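Long-range contact in EchA1_1 (Mycobacterium avium subsp. paratuberculosis, PDB 3R9T), which probably hydrates enoyl-CoA thioesters to 3-hydroxyacyl-CoA as a member of the crotonase family, consistent with a role in fatty acid oxidation: residues I33-E46 / N81-Y95. Numbering follows the deposited sequence.
Sequences INAAVSIGVGDALE and NLYHPDHPEWGFAGY
H84 reaches D43 through its NE2, which donates to OD1 over 2.8 Å at 152°. The acceptor lies in the imidazole plane but is itself met from above its carboxylate plane, the two planes standing 55° apart. The ring is clamped on both faces, by I39 CG1 over the centre of one, 4.0 Å from the centroid, and H87 CD2 over the other; D86 N donates to ND1, so both ring nitrogens are engaged and its rotation is set. With CG anti to the backbone N (chi1 -170°), the ring swings out from the loop and NE2 meets D43. Further along, the E46 carboxylate carbon lies at the edge of the W90 ring, in its plane, and a water joins E46 OE1 to H87 NE2.

In this crotonase-like fold, helix 35-50 packs against strands 11-16 and 19-24, while the loop end at A93 and Y95 packs on helix 115-122. L82 links the contact to the ligand pocket: its side chain touches the bound benzoic acid, whereas its carbonyl O accepts from S38 OG in the carbonyl plane at 2.5 Å.

G42 and G94 have no side chains to part the backbones, and G42 CA comes 3.5 Å from G94 O. Buried apolar groups add to this: I33 CG2 lies over the F92 ring face, 4.2 Å from its centroid, and L45 CD1 comes within 3.5 Å of Y95 CD1; the Y95 hydroxyl is hydrogen-bonded to S123 OG.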
loop_
_atom_site.group_PDB
_atom_site.type_symbol
_atom_site.label_atom_id
_atom_site.label_comp_id
_atom_site.label_asym_id
_atom_site.label_seq_id
_atom_site.Cartn_x
_atom_site.Cartn_y
_atom_site.Cartn_z
ATOM N N ILE B 33 -3.379 28.485 -2.894
ATOM C CA ILE B 33 -4.257 28.483 -1.731
ATOM C C ILE B 33 -3.909 29.584 -0.749
ATOM O O ILE B 33 -2.777 29.684 -0.282
ATOM C CB ILE B 33 -4.202 27.160 -0.967
ATOM C CG1 ILE B 33 -4.532 25.999 -1.895
ATOM C CG2 ILE B 33 -5.204 27.167 0.202
ATOM C CD1 ILE B 33 -5.876 26.133 -2.621
ATOM N N ASN B 34 -4.916 30.387 -0.424
ATOM C CA ASN B 34 -4.867 31.278 0.724
ATOM C C ASN B 34 -6.154 31.123 1.556
ATOM O O ASN B 34 -7.042 30.319 1.225
ATOM C CB ASN B 34 -4.678 32.733 0.260
ATOM C CG ASN B 34 -5.877 33.268 -0.513
ATOM O OD1 ASN B 34 -6.919 32.623 -0.601
ATOM N ND2 ASN B 34 -5.728 34.460 -1.080
ATOM N N ALA B 35 -6.261 31.913 2.622
ATOM C CA ALA B 35 -7.443 31.866 3.497
ATOM C C ALA B 35 -8.789 32.066 2.773
ATOM O O ALA B 35 -9.779 31.433 3.132
ATOM C CB ALA B 35 -7.298 32.873 4.639
ATOM N N ALA B 36 -8.825 32.945 1.771
ATOM C CA ALA B 36 -10.048 33.189 0.997
ATOM C C ALA B 36 -10.505 31.941 0.207
ATOM O O ALA B 36 -11.697 31.628 0.146
ATOM C CB ALA B 36 -9.851 34.379 0.055
ATOM N N VAL B 37 -9.550 31.235 -0.394
ATOM C CA VAL B 37 -9.848 29.984 -1.086
ATOM C C VAL B 37 -10.361 28.961 -0.066
ATOM O O VAL B 37 -11.351 28.269 -0.305
ATOM C CB VAL B 37 -8.613 29.425 -1.822
ATOM C CG1 VAL B 37 -8.924 28.046 -2.452
ATOM C CG2 VAL B 37 -8.083 30.425 -2.885
ATOM N N SER B 38 -9.707 28.893 1.089
ATOM C CA SER B 38 -10.114 27.942 2.116
ATOM C C SER B 38 -11.540 28.168 2.596
ATOM O O SER B 38 -12.258 27.222 2.896
ATOM C CB SER B 38 -9.139 27.958 3.299
ATOM O OG SER B 38 -7.829 27.663 2.857
ATOM N N ILE B 39 -11.952 29.426 2.659
ATOM C CA ILE B 39 -13.320 29.760 3.040
ATOM C C ILE B 39 -14.317 29.241 2.023
ATOM O O ILE B 39 -15.312 28.608 2.385
ATOM C CB ILE B 39 -13.481 31.280 3.213
ATOM C CG1 ILE B 39 -12.797 31.713 4.507
ATOM C CG2 ILE B 39 -14.953 31.679 3.244
ATOM C CD1 ILE B 39 -12.535 33.220 4.608
ATOM N N GLY B 40 -14.039 29.506 0.755
ATOM C CA GLY B 40 -14.913 29.084 -0.327
ATOM C C GLY B 40 -15.046 27.580 -0.431
ATOM O O GLY B 40 -16.141 27.046 -0.579
ATOM N N VAL B 41 -13.913 26.896 -0.370
ATOM C CA VAL B 41 -13.890 25.449 -0.519
ATOM C C VAL B 41 -14.511 24.755 0.703
ATOM O O VAL B 41 -15.379 23.871 0.577
ATOM C CB VAL B 41 -12.447 24.959 -0.795
ATOM C CG1 VAL B 41 -12.361 23.421 -0.659
ATOM C CG2 VAL B 41 -11.946 25.449 -2.188
ATOM N N GLY B 42 -14.074 25.171 1.887
ATOM C CA GLY B 42 -14.541 24.596 3.131
ATOM C C GLY B 42 -16.034 24.776 3.333
ATOM O O GLY B 42 -16.728 23.834 3.679
ATOM N N ASP B 43 -16.554 25.977 3.113
ATOM C CA ASP B 43 -17.999 26.183 3.268
ATOM C C ASP B 43 -18.818 25.342 2.266
ATOM O O ASP B 43 -19.854 24.782 2.624
ATOM C CB ASP B 43 -18.358 27.671 3.148
ATOM C CG ASP B 43 -17.819 28.515 4.302
ATOM O OD1 ASP B 43 -17.321 27.968 5.311
ATOM O OD2 ASP B 43 -17.908 29.756 4.187
ATOM N N ALA B 44 -18.341 25.251 1.024
ATOM C CA ALA B 44 -19.018 24.480 -0.032
ATOM C C ALA B 44 -19.031 22.991 0.303
ATOM O O ALA B 44 -20.044 22.311 0.143
ATOM C CB ALA B 44 -18.346 24.715 -1.384
ATOM N N LEU B 45 -17.909 22.473 0.787
ATOM C CA LEU B 45 -17.884 21.085 1.255
ATOM C C LEU B 45 -18.877 20.841 2.386
ATOM O O LEU B 45 -19.553 19.811 2.415
ATOM C CB LEU B 45 -16.499 20.705 1.760
ATOM C CG LEU B 45 -15.437 20.228 0.789
ATOM C CD1 LEU B 45 -14.204 19.832 1.610
ATOM C CD2 LEU B 45 -15.924 19.049 -0.063
ATOM N N GLU B 46 -18.955 21.776 3.326
ATOM C CA GLU B 46 -19.874 21.638 4.456
ATOM C C GLU B 46 -21.322 21.626 3.948
ATOM O O GLU B 46 -22.151 20.843 4.420
ATOM C CB GLU B 46 -19.600 22.755 5.495
ATOM C CG GLU B 46 -20.657 22.992 6.568
ATOM C CD GLU B 46 -20.342 24.215 7.443
ATOM O OE1 GLU B 46 -20.192 24.048 8.673
ATOM O OE2 GLU B 46 -20.238 25.340 6.901
ATOM N N ASN B 81 -1.975 32.519 8.009
ATOM C CA ASN B 81 -2.586 31.187 7.988
ATOM C C ASN B 81 -3.254 30.970 6.648
ATOM O O ASN B 81 -3.840 31.897 6.079
ATOM C CB ASN B 81 -3.612 30.992 9.105
ATOM C CG ASN B 81 -3.013 31.146 10.495
ATOM O OD1 ASN B 81 -1.861 30.776 10.744
ATOM N ND2 ASN B 81 -3.808 31.683 11.415
ATOM N N LEU B 82 -3.168 29.743 6.152
ATOM C CA LEU B 82 -3.702 29.415 4.835
ATOM C C LEU B 82 -5.086 28.815 4.944
ATOM O O LEU B 82 -5.825 28.769 3.962
ATOM C CB LEU B 82 -2.752 28.469 4.106
ATOM C CG LEU B 82 -1.357 29.087 3.879
ATOM C CD1 LEU B 82 -0.490 28.158 3.057
ATOM C CD2 LEU B 82 -1.422 30.472 3.225
ATOM N N TYR B 83 -5.441 28.404 6.155
ATOM C CA TYR B 83 -6.640 27.628 6.396
ATOM C C TYR B 83 -7.890 28.493 6.514
ATOM O O TYR B 83 -7.810 29.721 6.469
ATOM C CB TYR B 83 -6.441 26.727 7.624
ATOM C CG TYR B 83 -6.144 27.420 8.944
ATOM C CD1 TYR B 83 -7.140 28.112 9.630
ATOM C CD2 TYR B 83 -4.882 27.333 9.541
ATOM C CE1 TYR B 83 -6.890 28.740 10.855
ATOM C CE2 TYR B 83 -4.618 27.960 10.776
ATOM C CZ TYR B 83 -5.632 28.661 11.426
ATOM O OH TYR B 83 -5.405 29.282 12.647
ATOM N N HIS B 84 -9.046 27.839 6.599
ATOM C CA HIS B 84 -10.315 28.540 6.819
ATOM C C HIS B 84 -10.206 29.174 8.196
ATOM O O HIS B 84 -10.019 28.460 9.169
ATOM C CB HIS B 84 -11.474 27.545 6.805
ATOM C CG HIS B 84 -12.837 28.162 6.794
ATOM N ND1 HIS B 84 -13.224 29.153 7.671
ATOM C CD2 HIS B 84 -13.929 27.879 6.043
ATOM C CE1 HIS B 84 -14.482 29.482 7.436
ATOM N NE2 HIS B 84 -14.937 28.719 6.458
ATOM N N PRO B 85 -10.313 30.511 8.284
ATOM C CA PRO B 85 -10.048 31.112 9.603
ATOM C C PRO B 85 -10.947 30.639 10.748
ATOM O O PRO B 85 -10.528 30.714 11.900
ATOM C CB PRO B 85 -10.257 32.621 9.385
ATOM C CG PRO B 85 -10.555 32.827 7.959
ATOM C CD PRO B 85 -10.631 31.511 7.248
ATOM N N ASP B 86 -12.162 30.188 10.447
ATOM C CA ASP B 86 -13.071 29.685 11.486
ATOM C C ASP B 86 -13.068 28.177 11.689
ATOM O O ASP B 86 -13.742 27.657 12.596
ATOM C CB ASP B 86 -14.464 30.145 11.170
ATOM C CG ASP B 86 -14.579 31.636 11.232
ATOM O OD1 ASP B 86 -13.761 32.289 11.931
ATOM O OD2 ASP B 86 -15.481 32.140 10.564
ATOM N N HIS B 87 -12.289 27.489 10.859
ATOM C CA HIS B 87 -12.249 26.038 10.856
ATOM C C HIS B 87 -10.818 25.548 10.669
ATOM O O HIS B 87 -10.494 24.907 9.661
ATOM C CB HIS B 87 -13.157 25.499 9.750
ATOM C CG HIS B 87 -14.613 25.691 10.029
ATOM N ND1 HIS B 87 -15.267 25.007 11.030
ATOM C CD2 HIS B 87 -15.534 26.504 9.461
ATOM C CE1 HIS B 87 -16.534 25.382 11.059
ATOM N NE2 HIS B 87 -16.724 26.281 10.109
ATOM N N PRO B 88 -9.940 25.830 11.654
ATOM C CA PRO B 88 -8.578 25.350 11.528
ATOM C C PRO B 88 -8.524 23.822 11.414
ATOM O O PRO B 88 -7.593 23.280 10.816
ATOM C CB PRO B 88 -7.925 25.820 12.835
ATOM C CG PRO B 88 -9.034 25.962 13.779
ATOM C CD PRO B 88 -10.153 26.491 12.958
ATOM N N GLU B 89 -9.529 23.151 11.977
ATOM C CA GLU B 89 -9.570 21.693 12.016
ATOM C C GLU B 89 -9.717 21.090 10.620
ATOM O O GLU B 89 -9.445 19.901 10.448
ATOM C CB GLU B 89 -10.676 21.163 12.942
ATOM C CG GLU B 89 -12.107 21.269 12.407
ATOM C CD GLU B 89 -12.695 22.659 12.530
ATOM O OE1 GLU B 89 -11.940 23.602 12.847
ATOM O OE2 GLU B 89 -13.916 22.807 12.312
ATOM N N TRP B 90 -10.128 21.885 9.629
ATOM C CA TRP B 90 -10.254 21.369 8.249
ATOM C C TRP B 90 -8.941 21.398 7.464
ATOM O O TRP B 90 -8.855 20.869 6.349
ATOM C CB TRP B 90 -11.305 22.152 7.461
ATOM C CG TRP B 90 -12.712 21.961 7.948
ATOM C CD1 TRP B 90 -13.177 20.967 8.756
ATOM C CD2 TRP B 90 -13.837 22.788 7.643
ATOM N NE1 TRP B 90 -14.523 21.128 8.979
ATOM C CE2 TRP B 90 -14.954 22.234 8.298
ATOM C CE3 TRP B 90 -14.012 23.934 6.859
ATOM C CZ2 TRP B 90 -16.226 22.793 8.204
ATOM C CZ3 TRP B 90 -15.268 24.486 6.766
ATOM C CH2 TRP B 90 -16.361 23.925 7.439
ATOM N N GLY B 91 -7.931 22.046 8.035
ATOM C CA GLY B 91 -6.629 22.164 7.402
ATOM C C GLY B 91 -6.585 22.985 6.126
ATOM O O GLY B 91 -7.485 23.784 5.818
ATOM N N PHE B 92 -5.520 22.737 5.374
ATOM C CA PHE B 92 -5.188 23.435 4.137
ATOM C C PHE B 92 -6.341 23.423 3.150
ATOM O O PHE B 92 -6.930 22.380 2.906
ATOM C CB PHE B 92 -3.971 22.738 3.551
ATOM C CG PHE B 92 -3.409 23.363 2.317
ATOM C CD1 PHE B 92 -2.506 24.421 2.414
ATOM C CD2 PHE B 92 -3.660 22.811 1.071
ATOM C CE1 PHE B 92 -1.928 24.956 1.285
ATOM C CE2 PHE B 92 -3.086 23.341 -0.057
ATOM C CZ PHE B 92 -2.213 24.428 0.053
ATOM N N ALA B 93 -6.694 24.609 2.652
ATOM C CA ALA B 93 -7.751 24.818 1.649
ATOM C C ALA B 93 -9.146 24.515 2.187
ATOM O O ALA B 93 -10.095 24.414 1.425
ATOM C CB ALA B 93 -7.468 24.007 0.337
ATOM N N GLY B 94 -9.268 24.367 3.505
ATOM C CA GLY B 94 -10.513 23.897 4.109
ATOM C C GLY B 94 -10.903 22.514 3.634
ATOM O O GLY B 94 -12.072 22.156 3.694
ATOM N N TYR B 95 -9.914 21.728 3.213
ATOM C CA TYR B 95 -10.156 20.522 2.409
ATOM C C TYR B 95 -9.420 19.266 2.872
ATOM O O TYR B 95 -10.017 18.204 2.920
ATOM C CB TYR B 95 -9.774 20.802 0.947
ATOM C CG TYR B 95 -10.215 19.764 -0.075
ATOM C CD1 TYR B 95 -11.474 19.834 -0.657
ATOM C CD2 TYR B 95 -9.365 18.735 -0.488
ATOM C CE1 TYR B 95 -11.895 18.922 -1.593
ATOM C CE2 TYR B 95 -9.791 17.787 -1.423
ATOM C CZ TYR B 95 -11.050 17.916 -2.008
ATOM O OH TYR B 95 -11.524 17.010 -2.935
HETATM O O HOH W 1 -3.987 33.372 3.840
HETATM O O HOH W 2 -19.705 26.241 9.878
#